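Local structure of probable tagatose 6-phosphate kinase (Sinorhizobium meliloti, 3TXV) at residues Ser28-Val33 / Phe294-Ala299; Ala36-Ala41 / Ile82-Glu87; Gln270-Leu275 / Leu419-Ala424; Val288-Thr293 / Arg356-Trp361; Tyr395-Asn400 / Ala411-Asp416. The protein probably phosphorylates tagatose 6-phosphate, and belongs to the GatZ/KbaZ-like family of tagatose-1,6-bisphosphate aldolase subunits. All blocks are in the same frame, centred on the assembly; numbering follows the deposited sequence.

Interaction 1. Residues Ser28-Val33 / Phe294-Ala299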
# COMPACT_ATOMS: atom_id res chain seq x y z
N SER A 28 -1.23 3.02 1.61
CA SER A 28 -1.75 3.02 2.93
C SER A 28 -2.98 3.92 2.93
O SER A 28 -3.13 4.80 2.09
CB SER A 28 -0.69 3.45 3.94
OG SER A 28 -0.65 2.54 5.04
N ALA A 29 -3.87 3.63 3.86
CA ALA A 29 -5.10 4.36 4.01
C ALA A 29 -4.91 5.39 5.09
O ALA A 29 -5.76 6.26 5.25
CB ALA A 29 -6.20 3.41 4.42
N HIS A 30 -3.80 5.28 5.83
CA HIS A 30 -3.65 6.03 7.07
C HIS A 30 -3.33 7.49 6.82
O HIS A 30 -2.33 7.79 6.18
CB HIS A 30 -2.59 5.39 7.99
CG HIS A 30 -2.71 5.83 9.42
ND1 HIS A 30 -2.38 7.10 9.85
CD2 HIS A 30 -3.19 5.18 10.51
CE1 HIS A 30 -2.62 7.21 11.14
NE2 HIS A 30 -3.12 6.06 11.57
N PRO A 31 -4.18 8.41 7.33
CA PRO A 31 -4.01 9.88 7.23
C PRO A 31 -2.58 10.36 7.50
O PRO A 31 -2.06 11.19 6.74
CB PRO A 31 -4.94 10.43 8.31
CG PRO A 31 -5.66 9.24 8.92
CD PRO A 31 -5.45 8.07 7.99
N LEU A 32 -1.93 9.87 8.57
CA LEU A 32 -0.58 10.30 8.86
C LEU A 32 0.44 9.75 7.88
O LEU A 32 1.42 10.43 7.60
CB LEU A 32 -0.16 9.96 10.27
CG LEU A 32 -0.83 10.81 11.33
CD1 LEU A 32 -0.77 10.08 12.68
CD2 LEU A 32 -0.18 12.20 11.42
N VAL A 33 0.24 8.54 7.37
CA VAL A 33 1.14 8.05 6.33
C VAL A 33 0.96 8.89 5.05
O VAL A 33 1.93 9.28 4.41
CB VAL A 33 0.98 6.52 6.02
CG1 VAL A 33 1.88 6.09 4.83
CG2 VAL A 33 1.30 5.69 7.23
N PHE A 294 3.59 -0.16 9.77
CA PHE A 294 4.40 -0.86 10.73
C PHE A 294 5.24 0.18 11.53
O PHE A 294 5.14 0.22 12.75
CB PHE A 294 5.26 -1.91 10.02
CG PHE A 294 6.20 -2.63 10.92
CD1 PHE A 294 7.42 -2.07 11.27
CD2 PHE A 294 5.85 -3.88 11.43
CE1 PHE A 294 8.30 -2.74 12.14
CE2 PHE A 294 6.71 -4.56 12.27
CZ PHE A 294 7.95 -4.00 12.63
N ALA A 295 6.01 1.02 10.85
CA ALA A 295 6.79 2.07 11.52
C ALA A 295 5.92 3.06 12.35
O ALA A 295 6.27 3.43 13.51
CB ALA A 295 7.61 2.80 10.52
N LEU A 296 4.77 3.46 11.77
CA LEU A 296 3.85 4.34 12.46
C LEU A 296 3.50 3.72 13.80
O LEU A 296 3.70 4.36 14.84
CB LEU A 296 2.62 4.59 11.63
CG LEU A 296 1.46 5.39 12.25
CD1 LEU A 296 1.94 6.55 13.15
CD2 LEU A 296 0.55 5.91 11.15
N ARG A 297 3.03 2.48 13.79
CA ARG A 297 2.79 1.70 15.01
C ARG A 297 3.95 1.75 16.02
O ARG A 297 3.74 2.02 17.20
CB ARG A 297 2.49 0.25 14.62
CG ARG A 297 1.81 -0.63 15.62
CD ARG A 297 2.79 -1.47 16.37
NE ARG A 297 3.61 -2.24 15.44
CZ ARG A 297 4.85 -2.66 15.70
NH1 ARG A 297 5.44 -2.41 16.86
NH2 ARG A 297 5.52 -3.32 14.77
N GLU A 298 5.19 1.49 15.59
CA GLU A 298 6.29 1.55 16.56
C GLU A 298 6.35 2.90 17.22
O GLU A 298 6.53 2.97 18.42
CB GLU A 298 7.65 1.28 15.94
CG GLU A 298 7.89 -0.11 15.61
CD GLU A 298 9.30 -0.31 15.12
OE1 GLU A 298 9.94 0.73 14.80
OE2 GLU A 298 9.75 -1.50 15.06
N ALA A 299 6.21 3.97 16.44
CA ALA A 299 6.27 5.32 16.98
C ALA A 299 5.14 5.52 18.00
O ALA A 299 5.37 6.00 19.13
CB ALA A 299 6.18 6.37 15.86

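Interaction 2. Residues Ala36-Ala41 / Ile82-Glu87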
# COMPACT_ATOMS: atom_id res chain seq x y z
N ALA A 36 2.61 12.18 5.60
CA ALA A 36 4.04 11.93 5.60
C ALA A 36 4.60 11.65 4.21
O ALA A 36 5.69 12.09 3.85
CB ALA A 36 4.37 10.80 6.54
N ALA A 37 3.85 10.90 3.42
CA ALA A 37 4.23 10.65 2.04
C ALA A 37 4.25 11.93 1.29
O ALA A 37 5.18 12.19 0.56
CB ALA A 37 3.28 9.66 1.38
N MSE A 38 3.23 12.74 1.45
CA MSE A 38 3.24 14.01 0.76
C MSE A 38 4.48 14.84 1.16
O MSE A 38 5.28 15.19 0.30
CB MSE A 38 1.93 14.76 0.97
CG MSE A 38 0.76 14.27 0.12
SE MSE A 38 -0.79 14.83 1.07
CE MSE A 38 -2.19 14.78 -0.24
N LEU A 39 4.68 15.09 2.46
CA LEU A 39 5.81 15.88 2.95
C LEU A 39 7.16 15.49 2.35
O LEU A 39 7.99 16.35 2.07
CB LEU A 39 5.89 15.89 4.48
CG LEU A 39 4.80 16.71 5.22
CD1 LEU A 39 4.93 16.63 6.73
CD2 LEU A 39 4.75 18.19 4.79
N ARG A 40 7.39 14.20 2.15
CA ARG A 40 8.65 13.78 1.57
C ARG A 40 8.69 14.13 0.09
O ARG A 40 9.68 14.72 -0.39
CB ARG A 40 8.89 12.29 1.83
CG ARG A 40 9.87 11.63 0.88
CD ARG A 40 11.26 12.14 1.02
NE ARG A 40 11.62 12.22 2.43
CZ ARG A 40 12.87 12.29 2.88
NH1 ARG A 40 13.89 12.29 2.03
NH2 ARG A 40 13.10 12.36 4.18
N ALA A 41 7.64 13.79 -0.65
CA ALA A 41 7.54 14.20 -2.05
C ALA A 41 7.83 15.71 -2.20
O ALA A 41 8.66 16.09 -3.02
CB ALA A 41 6.19 13.86 -2.60
N ILE A 82 -1.68 21.00 4.84
CA ILE A 82 -0.21 21.13 4.76
C ILE A 82 0.28 21.86 3.51
O ILE A 82 1.44 21.70 3.12
CB ILE A 82 0.51 19.72 4.84
CG1 ILE A 82 0.04 18.79 3.72
CG2 ILE A 82 0.27 19.07 6.19
CD1 ILE A 82 1.01 17.70 3.36
N GLU A 83 -0.60 22.62 2.86
CA GLU A 83 -0.27 23.35 1.63
C GLU A 83 0.47 22.47 0.60
O GLU A 83 1.61 22.78 0.18
CB GLU A 83 0.56 24.62 1.92
CG GLU A 83 0.51 25.18 3.36
CD GLU A 83 -0.50 26.32 3.52
OE1 GLU A 83 -1.73 26.06 3.60
OE2 GLU A 83 -0.03 27.49 3.57
N PHE A 84 -0.15 21.37 0.20
CA PHE A 84 0.41 20.53 -0.83
C PHE A 84 -0.49 20.54 -2.04
O PHE A 84 -1.68 20.36 -1.92
CB PHE A 84 0.55 19.11 -0.34
CG PHE A 84 1.19 18.22 -1.31
CD1 PHE A 84 0.46 17.56 -2.23
CD2 PHE A 84 2.53 18.07 -1.33
CE1 PHE A 84 1.06 16.77 -3.13
CE2 PHE A 84 3.12 17.28 -2.25
CZ PHE A 84 2.39 16.63 -3.13
N PRO A 85 0.06 20.84 -3.20
CA PRO A 85 -0.75 20.92 -4.41
C PRO A 85 -1.31 19.63 -4.98
O PRO A 85 -0.58 18.72 -5.28
CB PRO A 85 0.20 21.54 -5.41
CG PRO A 85 1.49 21.20 -4.94
CD PRO A 85 1.46 21.14 -3.48
N ARG A 86 -2.60 19.66 -5.24
CA ARG A 86 -3.37 18.57 -5.76
C ARG A 86 -2.86 18.18 -7.10
O ARG A 86 -3.04 17.10 -7.55
CB ARG A 86 -4.79 19.02 -5.89
CG ARG A 86 -5.29 19.65 -4.66
CD ARG A 86 -6.54 18.98 -4.26
NE ARG A 86 -7.12 19.52 -3.06
CZ ARG A 86 -8.29 19.12 -2.60
NH1 ARG A 86 -8.97 18.20 -3.25
NH2 ARG A 86 -8.79 19.63 -1.49
N GLU A 87 -2.17 19.10 -7.69
CA GLU A 87 -1.60 18.91 -8.98
C GLU A 87 -0.60 17.81 -8.86
O GLU A 87 -0.41 17.04 -9.77
CB GLU A 87 -0.93 20.19 -9.41
CG GLU A 87 -1.92 21.31 -9.55
CD GLU A 87 -1.96 22.27 -8.39
OE1 GLU A 87 -2.98 22.34 -7.71
OE2 GLU A 87 -0.98 22.98 -8.19

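Interaction 3. Residues Gln270-Leu275 / Leu419-Ala424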
# COMPACT_ATOMS: atom_id res chain seq x y z
N GLN A 270 12.31 -4.04 2.83
CA GLN A 270 13.55 -4.40 2.12
C GLN A 270 14.66 -3.40 2.48
O GLN A 270 14.35 -2.25 2.83
CB GLN A 270 13.33 -4.51 0.60
CG GLN A 270 12.51 -5.71 0.16
CD GLN A 270 13.33 -6.99 -0.03
OE1 GLN A 270 14.46 -6.96 -0.49
NE2 GLN A 270 12.76 -8.11 0.32
N THR A 271 15.93 -3.81 2.41
CA THR A 271 17.05 -2.90 2.71
C THR A 271 17.24 -1.82 1.64
O THR A 271 17.25 -2.15 0.45
CB THR A 271 18.42 -3.62 2.84
OG1 THR A 271 18.82 -4.16 1.56
CG2 THR A 271 18.41 -4.71 3.95
N PRO A 272 17.43 -0.55 2.05
CA PRO A 272 17.68 0.55 1.10
C PRO A 272 18.49 0.13 -0.12
O PRO A 272 18.27 0.65 -1.22
CB PRO A 272 18.49 1.56 1.93
CG PRO A 272 18.19 1.22 3.39
CD PRO A 272 17.34 -0.04 3.42
N ASP A 273 19.42 -0.80 0.09
CA ASP A 273 20.28 -1.32 -0.96
C ASP A 273 19.46 -2.13 -1.96
O ASP A 273 19.40 -1.78 -3.15
CB ASP A 273 21.36 -2.19 -0.34
CG ASP A 273 22.72 -1.98 -1.00
OD1 ASP A 273 23.30 -0.88 -0.78
OD2 ASP A 273 23.18 -2.90 -1.74
N ALA A 274 18.81 -3.19 -1.46
CA ALA A 274 17.82 -3.95 -2.23
C ALA A 274 16.89 -2.98 -3.00
O ALA A 274 16.74 -3.06 -4.22
CB ALA A 274 17.05 -4.83 -1.30
N LEU A 275 16.31 -2.03 -2.28
CA LEU A 275 15.44 -1.05 -2.89
C LEU A 275 16.04 -0.38 -4.13
O LEU A 275 15.32 -0.07 -5.07
CB LEU A 275 15.03 -0.01 -1.85
CG LEU A 275 13.57 0.02 -1.36
CD1 LEU A 275 12.97 -1.33 -1.07
CD2 LEU A 275 13.48 0.88 -0.12
N LEU A 419 10.06 5.98 4.13
CA LEU A 419 9.92 6.76 2.89
C LEU A 419 11.20 7.29 2.27
O LEU A 419 11.33 7.26 1.06
CB LEU A 419 8.99 7.94 3.10
CG LEU A 419 7.50 7.65 3.21
CD1 LEU A 419 6.78 8.96 3.06
CD2 LEU A 419 7.05 6.64 2.16
N GLN A 420 12.11 7.80 3.08
CA GLN A 420 13.42 8.25 2.60
C GLN A 420 14.04 7.19 1.70
O GLN A 420 14.57 7.53 0.64
CB GLN A 420 14.41 8.55 3.74
CG GLN A 420 14.73 10.03 4.00
CD GLN A 420 15.86 10.24 5.05
OE1 GLN A 420 15.77 11.10 5.96
NE2 GLN A 420 16.92 9.44 4.93
N ASP A 421 13.98 5.91 2.10
CA ASP A 421 14.69 4.89 1.33
C ASP A 421 14.06 4.65 -0.04
O ASP A 421 14.75 4.30 -0.98
CB ASP A 421 14.83 3.57 2.10
CG ASP A 421 15.61 3.72 3.42
OD1 ASP A 421 16.61 4.48 3.47
OD2 ASP A 421 15.20 3.05 4.41
N TYR A 422 12.75 4.86 -0.14
CA TYR A 422 12.06 4.63 -1.39
C TYR A 422 12.40 5.73 -2.38
O TYR A 422 12.69 5.44 -3.54
CB TYR A 422 10.56 4.43 -1.20
CG TYR A 422 10.26 3.05 -0.65
CD1 TYR A 422 10.26 2.81 0.72
CD2 TYR A 422 10.03 1.97 -1.50
CE1 TYR A 422 10.01 1.54 1.23
CE2 TYR A 422 9.79 0.68 -0.99
CZ TYR A 422 9.78 0.48 0.38
OH TYR A 422 9.54 -0.76 0.92
N PHE A 423 12.41 6.97 -1.93
CA PHE A 423 12.77 8.03 -2.83
C PHE A 423 14.27 7.97 -3.17
O PHE A 423 14.68 8.34 -4.26
CB PHE A 423 12.36 9.38 -2.27
CG PHE A 423 10.89 9.59 -2.28
CD1 PHE A 423 10.27 10.20 -3.36
CD2 PHE A 423 10.10 9.15 -1.21
CE1 PHE A 423 8.88 10.39 -3.36
CE2 PHE A 423 8.71 9.32 -1.22
CZ PHE A 423 8.11 9.94 -2.29
N ALA A 424 15.07 7.48 -2.24
CA ALA A 424 16.49 7.36 -2.51
C ALA A 424 16.72 6.41 -3.69
O ALA A 424 17.66 6.58 -4.49
CB ALA A 424 17.23 6.86 -1.30

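Interaction 4. Residues Val288-Thr293 / Arg356-Trp361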
# COMPACT_ATOMS: atom_id res chain seq x y z
N VAL A 288 4.75 -0.04 -1.43
CA VAL A 288 4.97 -0.26 -0.05
C VAL A 288 3.71 0.16 0.58
O VAL A 288 3.13 1.10 0.18
CB VAL A 288 6.09 0.58 0.42
CG1 VAL A 288 5.83 1.97 0.09
CG2 VAL A 288 6.34 0.38 1.86
N GLY A 289 3.29 -0.59 1.59
CA GLY A 289 2.20 -0.22 2.45
C GLY A 289 2.47 -0.54 3.89
O GLY A 289 2.58 0.32 4.71
N PRO A 290 2.59 -1.81 4.18
CA PRO A 290 2.69 -2.35 5.51
C PRO A 290 3.90 -1.86 6.22
O PRO A 290 3.89 -1.57 7.37
CB PRO A 290 2.79 -3.82 5.22
CG PRO A 290 1.95 -3.99 4.06
CD PRO A 290 1.85 -2.72 3.33
N GLY A 291 4.97 -1.72 5.50
CA GLY A 291 6.14 -1.17 6.11
C GLY A 291 5.87 0.22 6.62
O GLY A 291 6.61 0.68 7.40
N LEU A 292 4.84 0.90 6.17
CA LEU A 292 4.76 2.29 6.46
C LEU A 292 3.95 2.47 7.68
O LEU A 292 4.18 3.35 8.43
CB LEU A 292 4.07 3.00 5.32
CG LEU A 292 4.89 3.13 4.08
CD1 LEU A 292 4.06 3.52 2.98
CD2 LEU A 292 5.87 4.13 4.31
N THR A 293 2.96 1.63 7.86
CA THR A 293 2.13 1.64 9.07
C THR A 293 2.75 0.79 10.17
O THR A 293 2.45 0.97 11.36
CB THR A 293 0.76 1.07 8.79
OG1 THR A 293 0.90 -0.10 7.95
CG2 THR A 293 -0.13 2.12 8.12
N ARG A 356 -1.23 -6.64 10.51
CA ARG A 356 -2.67 -6.64 10.31
C ARG A 356 -3.26 -5.59 11.21
O ARG A 356 -4.35 -5.07 10.93
CB ARG A 356 -3.34 -8.01 10.55
CG ARG A 356 -2.78 -9.19 9.78
CD ARG A 356 -2.97 -9.08 8.29
NE ARG A 356 -4.35 -8.87 7.90
CZ ARG A 356 -4.72 -8.60 6.65
NH1 ARG A 356 -3.79 -8.51 5.69
NH2 ARG A 356 -6.01 -8.42 6.34
N ILE A 357 -2.55 -5.24 12.28
CA ILE A 357 -3.05 -4.21 13.21
C ILE A 357 -3.50 -2.95 12.47
O ILE A 357 -4.27 -2.19 13.01
CB ILE A 357 -2.02 -3.85 14.31
CG1 ILE A 357 -2.66 -3.04 15.42
CG2 ILE A 357 -0.82 -3.08 13.73
CD1 ILE A 357 -1.75 -2.92 16.65
N ARG A 358 -3.05 -2.78 11.23
CA ARG A 358 -3.35 -1.58 10.46
C ARG A 358 -4.85 -1.39 10.10
O ARG A 358 -5.30 -0.29 9.76
CB ARG A 358 -2.48 -1.51 9.20
CG ARG A 358 -2.94 -2.33 8.07
CD ARG A 358 -2.10 -2.07 6.84
NE ARG A 358 -2.23 -3.19 5.90
CZ ARG A 358 -1.42 -4.24 5.90
NH1 ARG A 358 -0.40 -4.29 6.75
NH2 ARG A 358 -1.62 -5.24 5.06
N TYR A 359 -5.60 -2.49 10.18
CA TYR A 359 -7.02 -2.45 9.87
C TYR A 359 -7.82 -1.95 11.08
O TYR A 359 -9.00 -1.59 10.95
CB TYR A 359 -7.50 -3.81 9.36
CG TYR A 359 -6.85 -4.20 8.06
CD1 TYR A 359 -7.39 -3.78 6.82
CD2 TYR A 359 -5.68 -4.95 8.05
CE1 TYR A 359 -6.78 -4.12 5.61
CE2 TYR A 359 -5.05 -5.31 6.83
CZ TYR A 359 -5.62 -4.89 5.62
OH TYR A 359 -4.99 -5.22 4.45
N TYR A 360 -7.15 -1.88 12.24
CA TYR A 360 -7.81 -1.49 13.49
C TYR A 360 -7.61 -0.03 13.86
O TYR A 360 -8.33 0.51 14.68
CB TYR A 360 -7.40 -2.42 14.63
CG TYR A 360 -7.77 -3.86 14.33
CD1 TYR A 360 -6.99 -4.62 13.50
CD2 TYR A 360 -8.93 -4.45 14.85
CE1 TYR A 360 -7.34 -5.92 13.21
CE2 TYR A 360 -9.28 -5.75 14.57
CZ TYR A 360 -8.48 -6.48 13.75
OH TYR A 360 -8.77 -7.79 13.43
N TRP A 361 -6.66 0.64 13.23
CA TRP A 361 -6.54 2.09 13.45
C TRP A 361 -7.85 2.93 13.29
O TRP A 361 -7.96 3.99 13.92
CB TRP A 361 -5.37 2.66 12.67
CG TRP A 361 -4.04 2.06 13.11
CD1 TRP A 361 -3.10 1.46 12.31
CD2 TRP A 361 -3.52 1.99 14.44
NE1 TRP A 361 -2.05 1.04 13.06
CE2 TRP A 361 -2.27 1.35 14.37
CE3 TRP A 361 -3.99 2.42 15.69
CZ2 TRP A 361 -1.48 1.13 15.50
CZ3 TRP A 361 -3.21 2.18 16.82
CH2 TRP A 361 -1.97 1.55 16.72

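Interaction 5. Residues Tyr395-Asn400 / Ala411-Asp416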
# COMPACT_ATOMS: atom_id res chain seq x y z
N TYR A 395 16.40 9.63 17.22
CA TYR A 395 17.42 10.27 18.08
C TYR A 395 18.42 11.13 17.33
O TYR A 395 18.45 12.33 17.53
CB TYR A 395 18.13 9.24 18.98
CG TYR A 395 19.03 9.90 19.98
CD1 TYR A 395 18.50 10.63 21.06
CD2 TYR A 395 20.40 9.82 19.84
CE1 TYR A 395 19.33 11.24 21.96
CE2 TYR A 395 21.24 10.44 20.73
CZ TYR A 395 20.71 11.14 21.78
OH TYR A 395 21.57 11.74 22.65
N ALA A 396 19.23 10.53 16.46
CA ALA A 396 20.17 11.28 15.62
C ALA A 396 19.51 12.50 14.96
O ALA A 396 20.06 13.62 14.99
CB ALA A 396 20.80 10.37 14.57
N ARG A 397 18.32 12.31 14.40
CA ARG A 397 17.61 13.42 13.79
C ARG A 397 17.17 14.50 14.79
O ARG A 397 17.23 15.69 14.47
CB ARG A 397 16.44 12.94 12.94
CG ARG A 397 16.86 12.57 11.53
CD ARG A 397 15.67 12.07 10.73
NE ARG A 397 15.42 10.70 11.13
CZ ARG A 397 14.23 10.11 11.20
NH1 ARG A 397 13.11 10.78 10.89
NH2 ARG A 397 14.18 8.85 11.59
N VAL A 398 16.74 14.09 15.98
CA VAL A 398 16.46 15.07 17.03
C VAL A 398 17.72 15.85 17.48
O VAL A 398 17.65 17.05 17.78
CB VAL A 398 15.84 14.41 18.26
CG1 VAL A 398 15.63 15.46 19.39
CG2 VAL A 398 14.55 13.72 17.89
N ARG A 399 18.86 15.18 17.51
CA ARG A 399 20.08 15.87 17.90
C ARG A 399 20.48 16.95 16.87
O ARG A 399 20.81 18.09 17.25
CB ARG A 399 21.22 14.88 18.14
CG ARG A 399 20.98 13.95 19.35
CD ARG A 399 21.24 14.59 20.71
NE ARG A 399 22.58 15.20 20.75
CZ ARG A 399 23.73 14.53 20.86
NH1 ARG A 399 23.73 13.19 20.96
NH2 ARG A 399 24.88 15.20 20.87
N ASN A 400 20.41 16.60 15.58
CA ASN A 400 20.80 17.48 14.47
C ASN A 400 19.80 18.64 14.20
O ASN A 400 20.02 19.44 13.30
CB ASN A 400 21.04 16.66 13.18
N ALA A 411 6.02 10.92 15.15
CA ALA A 411 5.28 9.96 14.34
C ALA A 411 5.58 10.13 12.84
O ALA A 411 5.95 9.17 12.21
CB ALA A 411 3.78 10.04 14.64
N LEU A 412 5.44 11.33 12.26
CA LEU A 412 5.88 11.53 10.86
C LEU A 412 7.33 11.10 10.64
O LEU A 412 7.67 10.47 9.66
CB LEU A 412 5.78 12.99 10.45
CG LEU A 412 4.49 13.69 10.02
CD1 LEU A 412 3.19 12.89 10.28
CD2 LEU A 412 4.43 15.10 10.68
N ALA A 413 8.18 11.43 11.60
CA ALA A 413 9.60 11.12 11.54
C ALA A 413 9.84 9.65 11.37
O ALA A 413 10.75 9.29 10.64
CB ALA A 413 10.28 11.59 12.80
N ALA A 414 9.04 8.83 12.05
CA ALA A 414 9.11 7.36 11.90
C ALA A 414 8.73 6.97 10.47
O ALA A 414 9.54 6.35 9.77
CB ALA A 414 8.23 6.65 12.91
N VAL A 415 7.54 7.38 10.02
CA VAL A 415 7.12 7.10 8.64
C VAL A 415 8.21 7.51 7.61
O VAL A 415 8.65 6.69 6.77
CB VAL A 415 5.74 7.74 8.30
CG1 VAL A 415 5.15 7.10 7.09
CG2 VAL A 415 4.78 7.57 9.45
N ASP A 416 8.65 8.77 7.71
CA ASP A 416 9.61 9.39 6.80
C ASP A 416 10.91 8.59 6.69
O ASP A 416 11.50 8.50 5.64
CB ASP A 416 9.88 10.82 7.26
CG ASP A 416 10.41 11.72 6.16
OD1 ASP A 416 9.63 12.04 5.23
OD2 ASP A 416 11.58 12.12 6.22

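Interaction 1. Residues Ser28-Val33 / Phe294-Ala299
H30 is the first residue of S28-V33 to meet F294-A299, and it does so with the face of its imidazole. One methyl of L296, CD2, stands over the middle of the ring, 3.4 Å from its centroid and 13° off the ring normal, which makes this a CH-pi contact. The side chains of H30 and L296 cross at about a right angle. H30 CG lies anti to the backbone N (chi1 -161°), and the ring turned this way serves two partners. Its face receives the leucine methyl, while ND1, close to the ring plane, accepts the backbone N-H of L32 at 3.1 Å from L32 N. H30 is the N-cap of helix 31-43, and this capping bond helps to hold the ring in its rotation.

L32 brings the first turn of the helix against the same methyl, with L32 CB 4.2 Å from L296 CD2. At V33 it is CG2, lying beside the backbone N, that reaches L296 CD2 at 4.0 Å. A single leucine methyl is therefore held between an aromatic face and two aliphatic groups.

In the eight-stranded (beta/alpha)8 barrel, strand 23-26 leads into this cap and strand 283-288, next to it in the sheet, leads into helix 290-310. The contact joins the helices that follow the first and last strands, while helix 407-424 packs on L32 and A295.

Interaction 2. Residues Ala36-Ala41 / Ile82-Glu87
A Met-aromatic contact between M38 and F84 joins helix 31-43 of the (beta/alpha)8 barrel to the turn that ends helix 68-81 and leads into strand 89-96. That turn closes with a Schellman motif: E83, with positive phi, is the C-prime residue, and the N-H groups of F84 and E83 go back to the carbonyls of A79 and D80. The chain is thereby turned so that both I82 and F84 direct their side chains at the helix.

M38, modelled as selenomethionine, lies across the phenyl face. Its CG sits over the ring centre, 4.1 Å from the F84 centroid and 10° off the normal, so the methylene makes the CH-pi contact. The selenium is more oblique, with M38 SE 4.9 Å from the F84 centroid. With CG beside the backbone N (chi1 -78°) and the chain extended beyond it, M38 runs out over the ring and on toward helix 68-81, where V75, I78 and A79 touch it. On the opposite face of the phenyl, P85 CD lies 3.6 Å above the plane of the F84 ring, offset toward the rim. The F84 ring thus lies between the methionine and the following proline, and V48 and I89 of the neighbouring strands touch its side chain.

The isoleucine works from its tip. I82 CD1 is 3.9 Å from M38 CB, and on the more exposed side of the helix it meets L39 CD2 at 4.0 Å.

Interaction 3. Residues Gln270-Leu275 / Leu419-Ala424
L275 faces Y422 where helix 272-280 packs on the last turns of helix 407-424, on the outside of the (beta/alpha)8 barrel. The leucine comes down on the phenol ring almost along its normal: L275 CD2 is 3.6 Å from the ring centroid of Y422 and only 3° off the perpendicular, a CH-pi contact over the centre of the face. The second methyl lies nearer the hydroxyl end of the ring, with L275 CD1 3.8 Å from Y422 CE2. Y422 has its CG beside the backbone N (chi1 -76°). Although its first bond leads off from helix 272-280, the ring is carried back so that one face meets the leucine. The hydroxyl makes a weak hydrogen bond to T267 O, and P24, L286 and V288 of adjacent barrel strands also touch the side chain.

The CB of D421 is directed toward helix 272-280, and two residues meet the side chain. The side chains of L275 and D421 cross at about a right angle, with L275 CD2 3.7 Å from D421 CB. The carboxylate instead lies against the ring of P272, a van der Waals contact of charged group with aliphatic ring. P272 occupies the first turn, where T271 is the N-cap: T271 OG1 accepts from A274 N at 3.2 Å, nearly straight (163°). The proline's closest point to the aspartate is P272 CG, 3.6 Å from D421 CG.

Interaction 4. Residues Val288-Thr293 / Arg356-Trp361
R358 passes its side chain across the first turn of helix 290-310, touching T293 near its base and P290 at its end. R358 CB starts beside the threonine, 3.9 Å from T293 OG1. R358 CG sits between the backbone N and the carbonyl carbon (chi1 81°), and from there the chain runs extended to NE, passing T293 at about a right angle; R358 CD is 3.8 Å from T293 OG1. At CZ the partner changes. The proline comes over one face of the guanidinium, with P290 CG 3.8 Å from R358 CZ, and R358 NH1 lies 3.6 Å from P290 CB. These are van der Waals contacts of an aliphatic ring on a flat cation.

The polar work is done at the nitrogens. NH1 forms a salt bridge with D355 and also donates to S354 O, while R358 NH2 makes a weak hydrogen bond to Y359 OH at 3.4 Å. The carboxylate oxygen OD2 of D355 is shared with T293 OG1, so one acidic side chain positions both the threonine and the arginine tip.

Helix 290-310 begins here, with G289 as the N-cap. D268 OD2 accepts the backbone N-H groups of G289 and G291. The helix follows directly on strand 283-288, the eighth of the parallel strands, so the contact lies at the C-terminal end of the strands, the rim on which (beta/alpha)8 enzymes carry their active sites.

Interaction 5. Residues Tyr395-Asn400 / Ala411-Asp416
R397 reaches across from helix 395-399 and gives a guanidinium N-H to the backbone carbonyl of A413. R397 NH1 is 2.8 Å from A413 O, and the bond is nearly straight, with an N-H...O angle of 165°. Seen from the arginine, the oxygen lies at the edge of the guanidinium, close to its plane; seen from the carbonyl, the donor comes from above the peptide plane, with a C=O...N angle of 115°. The arginine's conformation explains the fit. It runs straight through chi2 and then bends at chi3 (-78°), which turns the guanidinium edge toward the carbonyl. The same bend leaves R397 NH1 3.5 Å from A413 CB. The other terminal nitrogen, NH2, makes a weak hydrogen bond to G393 O.

A413 belongs to helix 407-424, the last helix modelled, which runs along the outside of the (beta/alpha)8 barrel against helix 31-43. Helix 395-399 is short and sits farther out, and E402 and V403 of the connecting loop touch R397 as well. S394 and V403 also touch the methyl of A413, and V398, next to the arginine in sequence, packs on L410.

One turn on from A413, D416 OD2 is 5.1 Å from R397 NH1. The two opposite charges are near without pairing, and D416 has its salt bridge with R40 of helix 31-43.

From the N terminus, interaction 1 opens just after strand 23-26 and closes 261 residues later on helix 290-310, joining the first and last beta-alpha units of the barrel. Interaction 2 is nested within it, tying helix 31-43 to the turn before strand 89-96. Interaction 3 opens at 270-275, before interaction 1 has closed, and ends on helix 407-424, so the two cross. Interaction 4 also crosses interaction 1, shares helix 290-310 with it, and is nested inside interaction 3, as is the short loop of interaction 5. Helix 407-424 serves interactions 3 and 5, and the R40-D416 salt bridge connects interaction 5 to interaction 2.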